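PDB 3IM9: malonyl CoA-acyl carrier protein transacylase from Staphylococcus aureus, which catalyses transfer of the malonyl group from malonyl-CoA to holo-acyl carrier protein, a step of bacterial fatty acid biosynthesis. Local coordinates for residues A73-S78 with L110-A115; D91-H96 with Y101-A106. All coordinates share one frame; numbering follows the deposited sequence.

Contact 1 (A73-S78 with L110-A115); sequences ALLTHS and LSFEDA
Phe112, in the first turn of helix 112-128, pushes its ring against Leu75 and Thr76 of helix 67-84. Its CG stands anti to the backbone N (chi1 173°), which carries the ring out of its own helix so that CE1 and CZ reach the opposite one. Along the side chain from CB, contact with segment 73-78 begins only at the far edge of the ring. CE1 comes first, 3.7 Å from CA of Thr76, 3.9 Å from O of Leu75 and 4.1 Å from CG of Leu75; CZ, at the tip, comes to 3.4 Å from Thr76 OG1. That oxygen sits at the ring edge, in the ring plane, so the aromatic C-H side rather than the pi face is turned to it. Thr76 OG1 is hydrogen-bonded to Pro72 O, one turn back in its own helix, and Leu75 O accepts from Ser79 OG.

Leu75 and Phe112 reach across from their helices alongside each other, with the CD2 methyl of Leu75 4.0 Å from Phe112 CE1. The same methyl is 3.7 Å from Ala115 CB and 3.5 Å from Ala115 C, and thus rests on both the side chain and the backbone of Ala115. Within 110-115, Ser111 is the N-cap of helix 112-128, its OG accepting from Asp114 N at 3.2 Å. Helix 35-47 adds Leu41 and Ala44 against Thr76 and Ile40 against Phe112.

No hydrogen bond spans the two segments: the helices are held together here by apolar packing and an aromatic edge, while the buried Thr76 hydroxyl is satisfied within its own helix.

Contact 2 (D91-H96 with Y101-A106); sequences DFTMGH and YSSLVA. With CA (calcium ion), chain B.
Ser103 of helix 99-106 lays its CB and OG against the side chain of Thr93 on strand 92-95, with CB 3.6 Å from Thr93 CG2. Its hydroxyl is the donor in a hydrogen bond of 2.8 Å from Ser103 OG to Thr93 OG1, and Thr93 OG1 is also bonded to the carbonyl O of Ile14 on the adjacent strand 11-16. A chi1 of -177° turns the threonine oxygen to the helix side, where the serine meets it. Ser103 OG also packs against the Met94-Gly95 peptide, nearest Met94 C at 3.0 Å, with no hydrogen bond to it. Strand and helix run nearly antiparallel, at 152° with their axes 6.8 Å apart, as expected on the two sides of a nucleophile elbow; the GxSxG sequence beginning at Gly95 fits that motif and includes Ser97, the probable nucleophile.

On another side of the helix, Tyr101 OH binds the calcium ion at 2.7 Å, the metal lying in the ring plane at its edge; Met253 O and Gln256 OE1 also bind it. The chemistry implies that a buried chain of hydrogen bonds, from Ser103 through Thr93 to Ile14, ties the helix to the sheet.

In the fold
Both contacts are buried, and contact 2, whose segments flank the probable nucleophile Ser97 in the chain, is nested between the two segments of contact 1. They hold different elements: contact 1 joins helix 67-84 to helix 112-128, whereas contact 2 sets helix 99-106 on strand 92-95, an outermost strand of the parallel sheet. The short helix 99-106 also packs against both helices of contact 1, with Leu75 CD1 3.4 Å from Ser102 OG and Ala115 CB 3.4 Å from Val105 CG2. Their chemistry differs accordingly: apolar side chains predominate between the helices, while small hydroxyl side chains hydrogen-bond where helix meets sheet.

Contact 1 (A73-S78 with L110-A115)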
ATOM      1  N   ALA A  73       8.453   4.369  -7.395  1.00  8.02           N
ATOM      2  CA  ALA A  73       9.661   3.828  -6.741  1.00  9.45           C
ATOM      3  C   ALA A  73       9.381   2.575  -5.922  1.00  9.17           C
ATOM      4  O   ALA A  73      10.115   1.592  -5.999  1.00  9.93           O
ATOM      5  CB  ALA A  73      10.187   4.955  -5.795  1.00  9.10           C
ATOM      6  N   LEU A  74       8.293   2.546  -5.176  1.00  8.71           N
ATOM      7  CA  LEU A  74       7.939   1.405  -4.357  1.00  9.52           C
ATOM      8  C   LEU A  74       7.529   0.242  -5.253  1.00  8.38           C
ATOM      9  O   LEU A  74       7.927  -0.889  -4.944  1.00  9.10           O
ATOM     10  CB  LEU A  74       6.764   1.792  -3.432  1.00  9.95           C
ATOM     11  CG  LEU A  74       7.146   2.671  -2.232  1.00 10.90           C
ATOM     12  CD1 LEU A  74       5.893   3.404  -1.683  1.00 12.67           C
ATOM     13  CD2 LEU A  74       7.805   1.850  -1.130  1.00 13.25           C
ATOM     14  N   LEU A  75       6.673   0.501  -6.255  1.00  9.21           N
ATOM     15  CA  LEU A  75       6.337  -0.595  -7.178  1.00  9.77           C
ATOM     16  C   LEU A  75       7.582  -1.216  -7.793  1.00  9.54           C
ATOM     17  O   LEU A  75       7.651  -2.463  -7.904  1.00  9.06           O
ATOM     18  CB  LEU A  75       5.380  -0.048  -8.267  1.00  7.22           C
ATOM     19  CG  LEU A  75       4.877  -1.168  -9.188  1.00 10.61           C
ATOM     20  CD1 LEU A  75       3.640  -1.796  -8.589  1.00 12.68           C
ATOM     21  CD2 LEU A  75       4.489  -0.525 -10.513  1.00 10.63           C
ATOM     22  N   THR A  76       8.522  -0.341  -8.208  1.00  9.88           N
ATOM     23  CA  THR A  76       9.714  -0.831  -8.874  1.00 10.98           C
ATOM     24  C   THR A  76      10.551  -1.665  -7.906  1.00  9.55           C
ATOM     25  O   THR A  76      11.016  -2.793  -8.261  1.00 11.11           O
ATOM     26  CB  THR A  76      10.529   0.334  -9.338  1.00  9.82           C
ATOM     27  OG1 THR A  76       9.729   0.975 -10.369  1.00 11.73           O
ATOM     28  CG2 THR A  76      11.852  -0.126  -9.993  1.00 10.29           C
ATOM     29  N   HIS A  77      10.738  -1.226  -6.654  1.00  8.95           N
ATOM     30  CA  HIS A  77      11.566  -1.970  -5.702  1.00  9.36           C
ATOM     31  C   HIS A  77      10.914  -3.312  -5.375  1.00 10.12           C
ATOM     32  O   HIS A  77      11.564  -4.368  -5.467  1.00 11.27           O
ATOM     33  CB  HIS A  77      11.681  -1.132  -4.432  1.00  8.70           C
ATOM     34  CG  HIS A  77      12.685  -1.661  -3.428  1.00 10.82           C
ATOM     35  ND1 HIS A  77      13.534  -2.747  -3.604  1.00 16.68           N
ATOM     36  CD2 HIS A  77      12.933  -1.140  -2.214  1.00  7.80           C
ATOM     37  CE1 HIS A  77      14.298  -2.844  -2.508  1.00 10.49           C
ATOM     38  NE2 HIS A  77      13.915  -1.891  -1.648  1.00 15.12           N
ATOM     39  N   SER A  78       9.625  -3.337  -5.059  1.00  8.69           N
ATOM     40  CA  SER A  78       8.954  -4.574  -4.730  1.00  9.45           C
ATOM     41  C   SER A  78       8.941  -5.536  -5.926  1.00  8.45           C
ATOM     42  O   SER A  78       9.142  -6.748  -5.747  1.00 10.70           O
ATOM     43  CB  SER A  78       7.505  -4.314  -4.270  1.00 10.46           C
ATOM     44  OG  SER A  78       7.510  -3.759  -2.943  1.00 10.59           O
ATOM     45  N   LEU A 110      -1.671  -7.081 -14.076  1.00 13.22           N
ATOM     46  CA  LEU A 110      -1.054  -6.052 -14.849  1.00 13.81           C
ATOM     47  C   LEU A 110       0.417  -6.469 -15.070  1.00 12.52           C
ATOM     48  O   LEU A 110       1.004  -7.058 -14.169  1.00 14.00           O
ATOM     49  CB  LEU A 110      -0.989  -4.703 -14.109  1.00 12.25           C
ATOM     50  CG  LEU A 110      -2.347  -4.015 -13.931  1.00 15.59           C
ATOM     51  CD1 LEU A 110      -2.073  -2.761 -12.990  1.00 15.10           C
ATOM     52  CD2 LEU A 110      -3.008  -3.527 -15.262  1.00 15.86           C
ATOM     53  N   SER A 111       0.950  -6.098 -16.223  1.00 13.35           N
ATOM     54  CA  SER A 111       2.401  -6.249 -16.426  1.00 12.68           C
ATOM     55  C   SER A 111       3.132  -5.130 -15.614  1.00 11.98           C
ATOM     56  O   SER A 111       2.496  -4.043 -15.326  1.00 12.03           O
ATOM     57  CB  SER A 111       2.800  -6.108 -17.909  1.00 15.17           C
ATOM     58  OG  SER A 111       2.596  -4.774 -18.401  1.00 17.78           O
ATOM     59  N   PHE A 112       4.421  -5.336 -15.343  1.00 12.67           N
ATOM     60  CA  PHE A 112       5.119  -4.309 -14.579  1.00 12.27           C
ATOM     61  C   PHE A 112       5.102  -2.985 -15.359  1.00 12.58           C
ATOM     62  O   PHE A 112       4.922  -1.920 -14.765  1.00 11.35           O
ATOM     63  CB  PHE A 112       6.598  -4.728 -14.356  1.00 12.61           C
ATOM     64  CG  PHE A 112       7.382  -3.632 -13.722  1.00 11.74           C
ATOM     65  CD1 PHE A 112       7.153  -3.296 -12.332  1.00 11.25           C
ATOM     66  CD2 PHE A 112       8.217  -2.836 -14.504  1.00 11.84           C
ATOM     67  CE1 PHE A 112       7.840  -2.176 -11.826  1.00 11.72           C
ATOM     68  CE2 PHE A 112       8.920  -1.761 -13.964  1.00 10.31           C
ATOM     69  CZ  PHE A 112       8.674  -1.411 -12.570  1.00 10.95           C
ATOM     70  N   GLU A 113       5.359  -2.951 -16.683  1.00 12.53           N
ATOM     71  CA  GLU A 113       5.446  -1.693 -17.418  1.00 13.75           C
ATOM     72  C   GLU A 113       4.113  -0.994 -17.434  1.00 12.68           C
ATOM     73  O   GLU A 113       4.088   0.249 -17.257  1.00 13.16           O
ATOM     74  CB  GLU A 113       5.742  -1.965 -18.957  1.00 16.01           C
ATOM     75  CG  GLU A 113       7.177  -2.025 -19.291  1.00 21.88           C
ATOM     76  CD  GLU A 113       7.373  -2.393 -20.787  1.00 19.50           C
ATOM     77  OE1 GLU A 113       6.910  -3.494 -21.196  1.00 24.67           O
ATOM     78  OE2 GLU A 113       8.007  -1.552 -21.478  1.00 19.90           O
ATOM     79  N   ASP A 114       3.006  -1.746 -17.516  1.00 12.64           N
ATOM     80  CA  ASP A 114       1.670  -1.085 -17.469  1.00 11.58           C
ATOM     81  C   ASP A 114       1.492  -0.509 -16.019  1.00 10.20           C
ATOM     82  O   ASP A 114       1.040   0.654 -15.874  1.00 11.33           O
ATOM     83  CB  ASP A 114       0.504  -2.072 -17.718  1.00 11.13           C
ATOM     84  CG  ASP A 114       0.453  -2.568 -19.173  1.00 14.99           C
ATOM     85  OD1 ASP A 114       1.244  -2.130 -19.991  1.00 15.14           O
ATOM     86  OD2 ASP A 114      -0.499  -3.356 -19.416  1.00 18.11           O
ATOM     87  N   ALA A 115       1.748  -1.325 -14.999  1.00 10.09           N
ATOM     88  CA  ALA A 115       1.539  -0.873 -13.570  1.00 10.89           C
ATOM     89  C   ALA A 115       2.411   0.290 -13.196  1.00  9.87           C
ATOM     90  O   ALA A 115       1.963   1.200 -12.476  1.00 10.40           O
ATOM     91  CB  ALA A 115       1.828  -2.016 -12.667  1.00 11.15           C
TER

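Contact 2 (D91-H96 with Y101-A106)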
ATOM      1  N   ASP A  91      -0.302 -18.321  -2.118  1.00 16.17           N
ATOM      2  CA  ASP A  91      -1.717 -18.656  -2.220  1.00 16.14           C
ATOM      3  C   ASP A  91      -2.608 -17.407  -2.394  1.00 15.07           C
ATOM      4  O   ASP A  91      -3.654 -17.452  -3.074  1.00 15.82           O
ATOM      5  CB  ASP A  91      -2.086 -19.422  -0.995  1.00 15.53           C
ATOM      6  CG  ASP A  91      -1.245 -20.698  -0.840  1.00 18.70           C
ATOM      7  OD1 ASP A  91      -1.426 -21.561  -1.772  1.00 23.92           O
ATOM      8  OD2 ASP A  91      -0.554 -20.849   0.176  1.00 17.74           O
ATOM      9  N   PHE A  92      -2.104 -16.244  -1.892  1.00 14.26           N
ATOM     10  CA  PHE A  92      -2.886 -14.998  -1.971  1.00 12.41           C
ATOM     11  C   PHE A  92      -1.858 -13.858  -1.890  1.00 11.68           C
ATOM     12  O   PHE A  92      -0.666 -14.036  -1.592  1.00 12.54           O
ATOM     13  CB  PHE A  92      -3.739 -14.805  -0.687  1.00 15.61           C
ATOM     14  CG  PHE A  92      -4.793 -15.923  -0.458  1.00 14.43           C
ATOM     15  CD1 PHE A  92      -4.427 -16.960   0.384  1.00 17.49           C
ATOM     16  CD2 PHE A  92      -6.027 -15.887  -1.088  1.00 20.32           C
ATOM     17  CE1 PHE A  92      -5.332 -18.046   0.615  1.00 19.73           C
ATOM     18  CE2 PHE A  92      -6.951 -16.938  -0.841  1.00 22.00           C
ATOM     19  CZ  PHE A  92      -6.553 -17.987   0.015  1.00 19.66           C
ATOM     20  N   THR A  93      -2.390 -12.653  -2.126  1.00 11.78           N
ATOM     21  CA  THR A  93      -1.535 -11.455  -1.964  1.00 10.65           C
ATOM     22  C   THR A  93      -2.427 -10.305  -1.553  1.00 10.91           C
ATOM     23  O   THR A  93      -3.653 -10.280  -1.779  1.00 12.66           O
ATOM     24  CB  THR A  93      -0.821 -11.159  -3.304  1.00 10.32           C
ATOM     25  OG1 THR A  93       0.060 -10.034  -3.123  1.00 11.24           O
ATOM     26  CG2 THR A  93      -1.743 -10.844  -4.425  1.00 12.26           C
ATOM     27  N   MET A  94      -1.766  -9.301  -0.957  1.00 10.83           N
ATOM     28  CA  MET A  94      -2.405  -7.982  -0.684  1.00 10.62           C
ATOM     29  C   MET A  94      -1.314  -6.963  -0.541  1.00 10.16           C
ATOM     30  O   MET A  94      -0.153  -7.302  -0.361  1.00  9.82           O
ATOM     31  CB  MET A  94      -3.285  -7.980   0.610  1.00 11.54           C
ATOM     32  CG  MET A  94      -2.508  -8.202   1.876  1.00 10.59           C
ATOM     33  SD  MET A  94      -3.444  -7.902   3.355  1.00 13.02           S
ATOM     34  CE  MET A  94      -2.268  -8.581   4.495  1.00 14.18           C
ATOM     35  N   GLY A  95      -1.679  -5.708  -0.710  1.00  9.49           N
ATOM     36  CA  GLY A  95      -0.648  -4.616  -0.519  1.00 10.91           C
ATOM     37  C   GLY A  95      -1.351  -3.370  -0.029  1.00 10.71           C
ATOM     38  O   GLY A  95      -2.559  -3.162  -0.287  1.00 11.69           O
ATOM     39  N   HIS A  96      -0.583  -2.503   0.635  1.00  9.09           N
ATOM     40  CA  HIS A  96      -1.215  -1.338   1.304  1.00  8.78           C
ATOM     41  C   HIS A  96      -1.256  -0.137   0.384  1.00  9.69           C
ATOM     42  O   HIS A  96      -0.191   0.429   0.081  1.00  8.64           O
ATOM     43  CB  HIS A  96      -0.442  -1.036   2.580  1.00  9.17           C
ATOM     44  CG  HIS A  96      -1.190  -0.155   3.537  1.00  9.34           C
ATOM     45  ND1 HIS A  96      -1.278   1.223   3.332  1.00 12.36           N
ATOM     46  CD2 HIS A  96      -1.714  -0.411   4.756  1.00 10.54           C
ATOM     47  CE1 HIS A  96      -1.975   1.758   4.335  1.00 11.39           C
ATOM     48  NE2 HIS A  96      -2.214   0.798   5.237  1.00  9.08           N
ATOM     49  N   TYR A 101      -0.972  -2.398  -6.066  1.00  9.10           N
ATOM     50  CA  TYR A 101      -0.467  -2.499  -7.476  1.00  9.10           C
ATOM     51  C   TYR A 101       0.655  -3.507  -7.555  1.00 10.10           C
ATOM     52  O   TYR A 101       0.796  -4.195  -8.589  1.00 10.20           O
ATOM     53  CB  TYR A 101      -0.133  -1.136  -8.013  1.00  9.36           C
ATOM     54  CG  TYR A 101      -1.369  -0.332  -8.227  1.00  9.75           C
ATOM     55  CD1 TYR A 101      -1.904   0.507  -7.221  1.00  9.55           C
ATOM     56  CD2 TYR A 101      -2.024  -0.382  -9.471  1.00 10.24           C
ATOM     57  CE1 TYR A 101      -3.093   1.249  -7.394  1.00 10.19           C
ATOM     58  CE2 TYR A 101      -3.223   0.327  -9.670  1.00 10.85           C
ATOM     59  CZ  TYR A 101      -3.728   1.114  -8.644  1.00  9.80           C
ATOM     60  OH  TYR A 101      -4.916   1.791  -8.893  1.00 12.45           O
ATOM     61  N   SER A 102       1.522  -3.600  -6.561  1.00  8.72           N
ATOM     62  CA  SER A 102       2.524  -4.622  -6.559  1.00  8.94           C
ATOM     63  C   SER A 102       1.849  -5.995  -6.519  1.00 10.30           C
ATOM     64  O   SER A 102       2.340  -6.922  -7.155  1.00 11.06           O
ATOM     65  CB  SER A 102       3.407  -4.423  -5.332  1.00  8.58           C
ATOM     66  OG  SER A 102       4.075  -3.147  -5.463  1.00  9.62           O
ATOM     67  N   SER A 103       0.756  -6.114  -5.774  1.00  9.56           N
ATOM     68  CA  SER A 103      -0.004  -7.406  -5.772  1.00 10.83           C
ATOM     69  C   SER A 103      -0.509  -7.676  -7.196  1.00 12.39           C
ATOM     70  O   SER A 103      -0.552  -8.883  -7.600  1.00 12.08           O
ATOM     71  CB  SER A 103      -1.172  -7.283  -4.769  1.00 10.91           C
ATOM     72  OG  SER A 103      -0.744  -7.363  -3.449  1.00 10.96           O
ATOM     73  N   LEU A 104      -0.973  -6.653  -7.919  1.00  9.77           N
ATOM     74  CA  LEU A 104      -1.549  -6.823  -9.296  1.00 11.44           C
ATOM     75  C   LEU A 104      -0.452  -7.282 -10.206  1.00 12.40           C
ATOM     76  O   LEU A 104      -0.685  -8.159 -11.106  1.00 13.36           O
ATOM     77  CB  LEU A 104      -2.177  -5.529  -9.858  1.00 12.32           C
ATOM     78  CG  LEU A 104      -3.312  -4.984  -8.987  1.00 11.43           C
ATOM     79  CD1 LEU A 104      -4.058  -3.867  -9.798  1.00 13.08           C
ATOM     80  CD2 LEU A 104      -4.348  -6.067  -8.543  1.00 12.98           C
ATOM     81  N   VAL A 105       0.777  -6.775 -10.063  1.00 11.45           N
ATOM     82  CA  VAL A 105       1.881  -7.279 -10.909  1.00 11.21           C
ATOM     83  C   VAL A 105       2.177  -8.719 -10.481  1.00 11.11           C
ATOM     84  O   VAL A 105       2.382  -9.599 -11.375  1.00 13.03           O
ATOM     85  CB  VAL A 105       3.119  -6.361 -10.660  1.00 11.11           C
ATOM     86  CG1 VAL A 105       4.415  -6.951 -11.296  1.00 12.91           C
ATOM     87  CG2 VAL A 105       2.850  -4.979 -11.256  1.00 11.95           C
ATOM     88  N   ALA A 106       2.213  -9.030  -9.184  1.00  9.96           N
ATOM     89  CA  ALA A 106       2.569 -10.368  -8.670  1.00 10.80           C
ATOM     90  C   ALA A 106       1.561 -11.436  -9.235  1.00 12.73           C
ATOM     91  O   ALA A 106       1.977 -12.573  -9.614  1.00 15.48           O
ATOM     92  CB  ALA A 106       2.557 -10.407  -7.126  1.00 10.75           C
TER
HETATM   93 CA    CA B 601      -6.055   2.974  -6.765  1.00 27.15          CA